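Long-range contact in ankyrin repeat and SAM domain-containing protein 4B (Mus musculus, PDB 5F3X), which probably works as a scaffold, its SAM domain and C-terminal PDZ-binding tail holding partner proteins together: residues 35-46 with 56-67. Residues are numbered along the deposited sequence; the frame is centred on the assembly and turned at random.
Sequences LEALLLCSDEDL and RKKVLSAIDKRK
The backbones come nearest at L39 and I63, whose CA atoms are 6.1 Å apart; the axis of helix 35-39 crosses that of 56-67 at -101°, 11.1 Å away, and farther along D43 comes beside R56. The side chains of L39 and I63 lie alongside each other, pointing opposite ways, CD2 of L39 lying 3.7 Å from CG2 of I63, while I63 CD1 reaches L38 CG at 3.9 Å. At the other end CD1 of L46 meets CG of L60 tip to tip, and CB of L46 packs on the aliphatic CG of R56. With CG anti to the backbone N (chi1 -174°), the D43 carboxylate is carried over to R56, whose NE gives OD1 a nearly straight bond of 3.0 Å. That oxygen lies in the guanidinium plane but is approached from above its own carboxylate plane; K57 NZ adds a weak second bond to it at 3.3 Å. R56 NH1 also bonds M51 O. A leucine here would probably leave D43 with only the weak K57 bond across this contact and cost M51 O the bond from R56. L35 CD1 lies over one face of the R66 guanidinium, which is salt-bridged to an acidic side chain of another protein's chain. S42 and D45 form a capping box that starts helix 43-48. Short helices packed against a long C-terminal one, here 35-39 and 43-48 against 53-71, are characteristic of the five-helix SAM fold.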
ATOM      1  N   LEU B  35     -11.984   4.541 -18.143  1.00 46.35           N
ATOM      2  CA  LEU B  35     -12.281   3.265 -17.502  1.00 43.24           C
ATOM      3  C   LEU B  35     -13.719   3.242 -17.004  1.00 50.55           C
ATOM      4  O   LEU B  35     -14.351   2.180 -16.976  1.00 56.29           O
ATOM      5  CB  LEU B  35     -11.288   2.985 -16.378  1.00 39.41           C
ATOM      6  CG  LEU B  35     -11.482   1.825 -15.399  1.00 41.27           C
ATOM      7  CD1 LEU B  35     -10.182   1.418 -14.698  1.00 38.56           C
ATOM      8  CD2 LEU B  35     -12.509   2.224 -14.334  1.00 47.22           C
ATOM      9  N   GLU B  36     -14.250   4.402 -16.617  1.00 51.25           N
ATOM     10  CA  GLU B  36     -15.655   4.492 -16.254  1.00 51.55           C
ATOM     11  C   GLU B  36     -16.535   3.954 -17.370  1.00 52.49           C
ATOM     12  O   GLU B  36     -17.383   3.091 -17.145  1.00 54.68           O
ATOM     13  CB  GLU B  36     -16.015   5.942 -15.945  1.00 53.88           C
ATOM     14  CG  GLU B  36     -17.494   6.254 -15.974  1.00 59.99           C
ATOM     15  CD  GLU B  36     -17.857   7.507 -15.180  1.00 71.24           C
ATOM     16  OE1 GLU B  36     -19.035   7.949 -15.249  1.00 73.21           O
ATOM     17  OE2 GLU B  36     -16.964   8.054 -14.476  1.00 78.55           O
ATOM     18  N   ALA B  37     -16.341   4.470 -18.588  1.00 50.17           N
ATOM     19  CA  ALA B  37     -17.165   4.072 -19.710  1.00 48.81           C
ATOM     20  C   ALA B  37     -16.887   2.634 -20.115  1.00 52.20           C
ATOM     21  O   ALA B  37     -17.810   1.920 -20.542  1.00 52.07           O
ATOM     22  CB  ALA B  37     -16.933   5.011 -20.891  1.00 48.55           C
ATOM     23  N   LEU B  38     -15.634   2.191 -19.980  1.00 53.21           N
ATOM     24  CA  LEU B  38     -15.281   0.834 -20.375  1.00 53.42           C
ATOM     25  C   LEU B  38     -16.130  -0.193 -19.631  1.00 56.98           C
ATOM     26  O   LEU B  38     -16.657  -1.134 -20.244  1.00 58.59           O
ATOM     27  CB  LEU B  38     -13.793   0.593 -20.134  1.00 49.99           C
ATOM     28  CG  LEU B  38     -13.319  -0.780 -20.591  1.00 41.75           C
ATOM     29  CD1 LEU B  38     -13.726  -0.977 -22.061  1.00 39.27           C
ATOM     30  CD2 LEU B  38     -11.810  -0.958 -20.356  1.00 39.98           C
ATOM     31  N   LEU B  39     -16.306  -0.010 -18.313  1.00 55.33           N
ATOM     32  CA  LEU B  39     -17.092  -0.964 -17.535  1.00 57.48           C
ATOM     33  C   LEU B  39     -18.572  -0.937 -17.902  1.00 55.63           C
ATOM     34  O   LEU B  39     -19.288  -1.887 -17.582  1.00 57.39           O
ATOM     35  CB  LEU B  39     -16.924  -0.717 -16.029  1.00 61.23           C
ATOM     36  CG  LEU B  39     -15.495  -0.597 -15.461  1.00 63.55           C
ATOM     37  CD1 LEU B  39     -15.484  -0.712 -13.955  1.00 61.47           C
ATOM     38  CD2 LEU B  39     -14.548  -1.607 -16.074  1.00 64.13           C
ATOM     39  N   LEU B  40     -19.043   0.114 -18.575  1.00 53.76           N
ATOM     40  CA  LEU B  40     -20.404   0.191 -19.113  1.00 51.12           C
ATOM     41  C   LEU B  40     -20.560  -0.496 -20.475  1.00 50.22           C
ATOM     42  O   LEU B  40     -21.633  -0.399 -21.092  1.00 43.58           O
ATOM     43  CB  LEU B  40     -20.830   1.658 -19.259  1.00 47.73           C
ATOM     44  CG  LEU B  40     -21.030   2.565 -18.046  1.00 45.24           C
ATOM     45  CD1 LEU B  40     -21.597   3.924 -18.505  1.00 45.78           C
ATOM     46  CD2 LEU B  40     -21.951   1.919 -17.040  1.00 40.86           C
ATOM     47  N   CYS B  41     -19.502  -1.126 -20.986  1.00 53.17           N
ATOM     48  CA  CYS B  41     -19.494  -1.691 -22.329  1.00 52.17           C
ATOM     49  C   CYS B  41     -19.878  -3.166 -22.330  1.00 50.93           C
ATOM     50  O   CYS B  41     -19.475  -3.947 -21.451  1.00 47.99           O
ATOM     51  CB  CYS B  41     -18.123  -1.516 -22.984  1.00 49.53           C
ATOM     52  SG  CYS B  41     -17.859   0.157 -23.572  1.00 51.57           S
ATOM     53  N   SER B  42     -20.655  -3.536 -23.331  1.00 49.41           N
ATOM     54  CA  SER B  42     -21.019  -4.924 -23.524  1.00 49.17           C
ATOM     55  C   SER B  42     -20.146  -5.543 -24.602  1.00 49.73           C
ATOM     56  O   SER B  42     -19.439  -4.850 -25.348  1.00 44.75           O
ATOM     57  CB  SER B  42     -22.476  -5.026 -23.949  1.00 45.61           C
ATOM     58  OG  SER B  42     -22.569  -4.470 -25.248  1.00 47.17           O
ATOM     59  N   ASP B  43     -20.292  -6.864 -24.751  1.00 48.41           N
ATOM     60  CA  ASP B  43     -19.702  -7.502 -25.913  1.00 46.75           C
ATOM     61  C   ASP B  43     -20.126  -6.792 -27.197  1.00 47.44           C
ATOM     62  O   ASP B  43     -19.296  -6.568 -28.094  1.00 47.24           O
ATOM     63  CB  ASP B  43     -20.075  -8.982 -25.950  1.00 47.36           C
ATOM     64  CG  ASP B  43     -19.355  -9.722 -27.057  1.00 52.63           C
ATOM     65  OD1 ASP B  43     -18.165 -10.044 -26.871  1.00 55.41           O
ATOM     66  OD2 ASP B  43     -19.960  -9.961 -28.122  1.00 54.35           O
ATOM     67  N   GLU B  44     -21.408  -6.391 -27.302  1.00 47.73           N
ATOM     68  CA  GLU B  44     -21.801  -5.776 -28.568  1.00 51.12           C
ATOM     69  C   GLU B  44     -21.262  -4.351 -28.700  1.00 45.22           C
ATOM     70  O   GLU B  44     -20.915  -3.929 -29.808  1.00 48.09           O
ATOM     71  CB  GLU B  44     -23.318  -5.794 -28.768  1.00 54.53           C
ATOM     72  CG  GLU B  44     -23.712  -5.186 -30.139  1.00 59.53           C
ATOM     73  CD  GLU B  44     -25.230  -5.075 -30.351  1.00 69.59           C
ATOM     74  OE1 GLU B  44     -25.983  -5.130 -29.346  1.00 73.76           O
ATOM     75  OE2 GLU B  44     -25.669  -4.908 -31.518  1.00 71.52           O
ATOM     76  N   ASP B  45     -21.144  -3.614 -27.593  1.00 82.91           N
ATOM     77  CA  ASP B  45     -20.474  -2.317 -27.645  1.00 71.71           C
ATOM     78  C   ASP B  45     -19.066  -2.451 -28.224  1.00 67.02           C
ATOM     79  O   ASP B  45     -18.654  -1.658 -29.082  1.00 68.55           O
ATOM     80  CB  ASP B  45     -20.424  -1.705 -26.246  1.00 70.28           C
ATOM     81  CG  ASP B  45     -21.756  -1.129 -25.811  1.00 74.32           C
ATOM     82  OD1 ASP B  45     -22.359  -0.354 -26.588  1.00 76.10           O
ATOM     83  OD2 ASP B  45     -22.212  -1.465 -24.697  1.00 75.35           O
ATOM     84  N   LEU B  46     -18.318  -3.470 -27.778  1.00 59.10           N
ATOM     85  CA  LEU B  46     -16.939  -3.614 -28.225  1.00 57.48           C
ATOM     86  C   LEU B  46     -16.848  -4.166 -29.640  1.00 62.14           C
ATOM     87  O   LEU B  46     -15.844  -3.935 -30.329  1.00 64.05           O
ATOM     88  CB  LEU B  46     -16.155  -4.500 -27.256  1.00 53.43           C
ATOM     89  CG  LEU B  46     -16.049  -3.949 -25.829  1.00 52.94           C
ATOM     90  CD1 LEU B  46     -15.474  -4.977 -24.882  1.00 42.22           C
ATOM     91  CD2 LEU B  46     -15.272  -2.621 -25.804  1.00 43.84           C
ATOM     92  N   ARG B  56     -11.955  -9.140 -27.050  1.00 54.09           N
ATOM     93  CA  ARG B  56     -13.230  -8.873 -26.390  1.00 49.79           C
ATOM     94  C   ARG B  56     -13.369  -9.726 -25.141  1.00 49.82           C
ATOM     95  O   ARG B  56     -13.674  -9.215 -24.060  1.00 49.34           O
ATOM     96  CB  ARG B  56     -14.387  -9.136 -27.350  1.00 49.22           C
ATOM     97  CG  ARG B  56     -15.134  -7.903 -27.792  1.00 47.94           C
ATOM     98  CD  ARG B  56     -15.744  -8.091 -29.170  1.00 48.08           C
ATOM     99  NE  ARG B  56     -16.512  -9.333 -29.303  1.00 48.32           N
ATOM    100  CZ  ARG B  56     -16.597 -10.019 -30.436  1.00 49.91           C
ATOM    101  NH1 ARG B  56     -15.963  -9.576 -31.507  1.00 48.46           N
ATOM    102  NH2 ARG B  56     -17.299 -11.149 -30.507  1.00 53.96           N
ATOM    103  N   LYS B  57     -13.111 -11.037 -25.271  1.00 51.17           N
ATOM    104  CA  LYS B  57     -13.221 -11.938 -24.126  1.00 50.65           C
ATOM    105  C   LYS B  57     -12.235 -11.559 -23.024  1.00 54.05           C
ATOM    106  O   LYS B  57     -12.597 -11.544 -21.844  1.00 56.80           O
ATOM    107  CB  LYS B  57     -13.007 -13.376 -24.578  1.00 53.24           C
ATOM    108  CG  LYS B  57     -14.000 -13.881 -25.642  1.00 58.46           C
ATOM    109  CD  LYS B  57     -15.457 -13.909 -25.161  1.00 59.18           C
ATOM    110  CE  LYS B  57     -16.275 -12.665 -25.602  1.00 53.66           C
ATOM    111  NZ  LYS B  57     -17.408 -12.400 -24.684  1.00 54.41           N
ATOM    112  N   LYS B  58     -10.993 -11.223 -23.384  1.00 52.60           N
ATOM    113  CA  LYS B  58     -10.012 -10.852 -22.368  1.00 49.91           C
ATOM    114  C   LYS B  58     -10.421  -9.574 -21.656  1.00 48.76           C
ATOM    115  O   LYS B  58     -10.380  -9.503 -20.424  1.00 51.18           O
ATOM    116  CB  LYS B  58      -8.619 -10.710 -22.991  1.00 53.31           C
ATOM    117  CG  LYS B  58      -7.911 -12.054 -23.222  1.00 56.01           C
ATOM    118  CD  LYS B  58      -6.868 -11.988 -24.331  1.00 54.44           C
ATOM    119  CE  LYS B  58      -6.256 -13.367 -24.542  1.00 56.48           C
ATOM    120  NZ  LYS B  58      -5.042 -13.312 -25.420  1.00 59.26           N
ATOM    121  N   VAL B  59     -10.831  -8.553 -22.416  1.00 48.13           N
ATOM    122  CA  VAL B  59     -11.328  -7.315 -21.806  1.00 46.96           C
ATOM    123  C   VAL B  59     -12.501  -7.603 -20.872  1.00 46.08           C
ATOM    124  O   VAL B  59     -12.526  -7.142 -19.729  1.00 46.08           O
ATOM    125  CB  VAL B  59     -11.728  -6.286 -22.880  1.00 47.23           C
ATOM    126  CG1 VAL B  59     -12.197  -5.057 -22.230  1.00 50.36           C
ATOM    127  CG2 VAL B  59     -10.563  -5.906 -23.731  1.00 48.94           C
ATOM    128  N   LEU B  60     -13.502  -8.358 -21.342  1.00 48.16           N
ATOM    129  CA  LEU B  60     -14.694  -8.484 -20.511  1.00 50.79           C
ATOM    130  C   LEU B  60     -14.430  -9.367 -19.309  1.00 51.40           C
ATOM    131  O   LEU B  60     -14.985  -9.128 -18.231  1.00 52.63           O
ATOM    132  CB  LEU B  60     -15.895  -8.986 -21.317  1.00 46.73           C
ATOM    133  CG  LEU B  60     -16.377  -8.027 -22.424  1.00 47.53           C
ATOM    134  CD1 LEU B  60     -16.807  -8.749 -23.711  1.00 49.81           C
ATOM    135  CD2 LEU B  60     -17.469  -7.116 -21.918  1.00 46.13           C
ATOM    136  N   SER B  61     -13.552 -10.351 -19.457  1.00 53.33           N
ATOM    137  CA  SER B  61     -13.122 -11.126 -18.305  1.00 55.25           C
ATOM    138  C   SER B  61     -12.527 -10.213 -17.248  1.00 58.97           C
ATOM    139  O   SER B  61     -12.900 -10.281 -16.072  1.00 63.96           O
ATOM    140  CB  SER B  61     -12.114 -12.181 -18.748  1.00 57.75           C
ATOM    141  OG  SER B  61     -11.458 -12.785 -17.649  1.00 60.71           O
ATOM    142  N   ALA B  62     -11.621  -9.322 -17.665  1.00 54.10           N
ATOM    143  CA  ALA B  62     -10.953  -8.422 -16.731  1.00 50.66           C
ATOM    144  C   ALA B  62     -11.934  -7.449 -16.099  1.00 55.17           C
ATOM    145  O   ALA B  62     -11.829  -7.139 -14.905  1.00 60.94           O
ATOM    146  CB  ALA B  62      -9.841  -7.657 -17.447  1.00 44.62           C
ATOM    147  N   ILE B  63     -12.879  -6.938 -16.895  1.00 53.19           N
ATOM    148  CA  ILE B  63     -13.892  -6.022 -16.386  1.00 51.97           C
ATOM    149  C   ILE B  63     -14.740  -6.705 -15.330  1.00 55.34           C
ATOM    150  O   ILE B  63     -15.141  -6.099 -14.331  1.00 60.19           O
ATOM    151  CB  ILE B  63     -14.752  -5.509 -17.554  1.00 50.63           C
ATOM    152  CG1 ILE B  63     -13.937  -4.558 -18.430  1.00 55.11           C
ATOM    153  CG2 ILE B  63     -16.047  -4.848 -17.054  1.00 46.51           C
ATOM    154  CD1 ILE B  63     -14.504  -4.414 -19.835  1.00 55.75           C
ATOM    155  N   ASP B  64     -15.031  -7.975 -15.536  1.00 58.90           N
ATOM    156  CA  ASP B  64     -15.944  -8.655 -14.641  1.00 66.34           C
ATOM    157  C   ASP B  64     -15.255  -9.052 -13.338  1.00 65.89           C
ATOM    158  O   ASP B  64     -15.857  -8.955 -12.259  1.00 66.92           O
ATOM    159  CB  ASP B  64     -16.531  -9.864 -15.351  1.00 73.91           C
ATOM    160  CG  ASP B  64     -17.318 -10.733 -14.425  1.00 84.67           C
ATOM    161  OD1 ASP B  64     -18.497 -10.393 -14.169  1.00 90.04           O
ATOM    162  OD2 ASP B  64     -16.734 -11.734 -13.933  1.00 86.30           O
ATOM    163  N   LYS B  65     -14.002  -9.504 -13.427  1.00 61.19           N
ATOM    164  CA  LYS B  65     -13.207  -9.741 -12.229  1.00 61.24           C
ATOM    165  C   LYS B  65     -13.147  -8.491 -11.361  1.00 63.22           C
ATOM    166  O   LYS B  65     -13.317  -8.562 -10.140  1.00 69.84           O
ATOM    167  CB  LYS B  65     -11.797 -10.194 -12.625  1.00 55.91           C
ATOM    168  CG  LYS B  65     -11.770 -11.468 -13.430  1.00 53.36           C
ATOM    169  CD  LYS B  65     -10.441 -12.196 -13.393  1.00 54.22           C
ATOM    170  CE  LYS B  65     -10.665 -13.638 -13.898  1.00 63.30           C
ATOM    171  NZ  LYS B  65      -9.536 -14.614 -13.680  1.00 66.54           N
ATOM    172  N   ARG B  66     -12.924  -7.328 -11.985  1.00 57.58           N
ATOM    173  CA  ARG B  66     -12.826  -6.069 -11.248  1.00 55.18           C
ATOM    174  C   ARG B  66     -14.163  -5.652 -10.643  1.00 56.98           C
ATOM    175  O   ARG B  66     -14.201  -5.169  -9.511  1.00 51.41           O
ATOM    176  CB  ARG B  66     -12.310  -4.961 -12.166  1.00 53.71           C
ATOM    177  CG  ARG B  66     -12.325  -3.525 -11.551  1.00 54.16           C
ATOM    178  CD  ARG B  66     -11.753  -2.518 -12.559  1.00 50.45           C
ATOM    179  NE  ARG B  66     -11.458  -1.173 -12.053  1.00 52.26           N
ATOM    180  CZ  ARG B  66     -10.318  -0.844 -11.461  1.00 52.20           C
ATOM    181  NH1 ARG B  66      -9.385  -1.767 -11.258  1.00 51.01           N
ATOM    182  NH2 ARG B  66     -10.112   0.391 -11.056  1.00 54.24           N
ATOM    183  N   LYS B  67     -15.255  -5.755 -11.404  1.00 50.65           N
ATOM    184  CA  LYS B  67     -16.563  -5.390 -10.864  1.00 66.07           C
ATOM    185  C   LYS B  67     -16.893  -6.233  -9.638  1.00 66.02           C
ATOM    186  O   LYS B  67     -17.495  -5.743  -8.670  1.00 67.75           O
ATOM    187  CB  LYS B  67     -17.653  -5.571 -11.924  1.00 66.02           C
ATOM    188  CG  LYS B  67     -17.699  -4.516 -13.012  1.00 66.35           C
ATOM    189  CD  LYS B  67     -19.105  -4.445 -13.618  1.00 69.60           C
ATOM    190  CE  LYS B  67     -19.078  -4.051 -15.091  1.00 70.71           C
ATOM    191  NZ  LYS B  67     -20.155  -4.781 -15.881  1.00 74.07           N
TER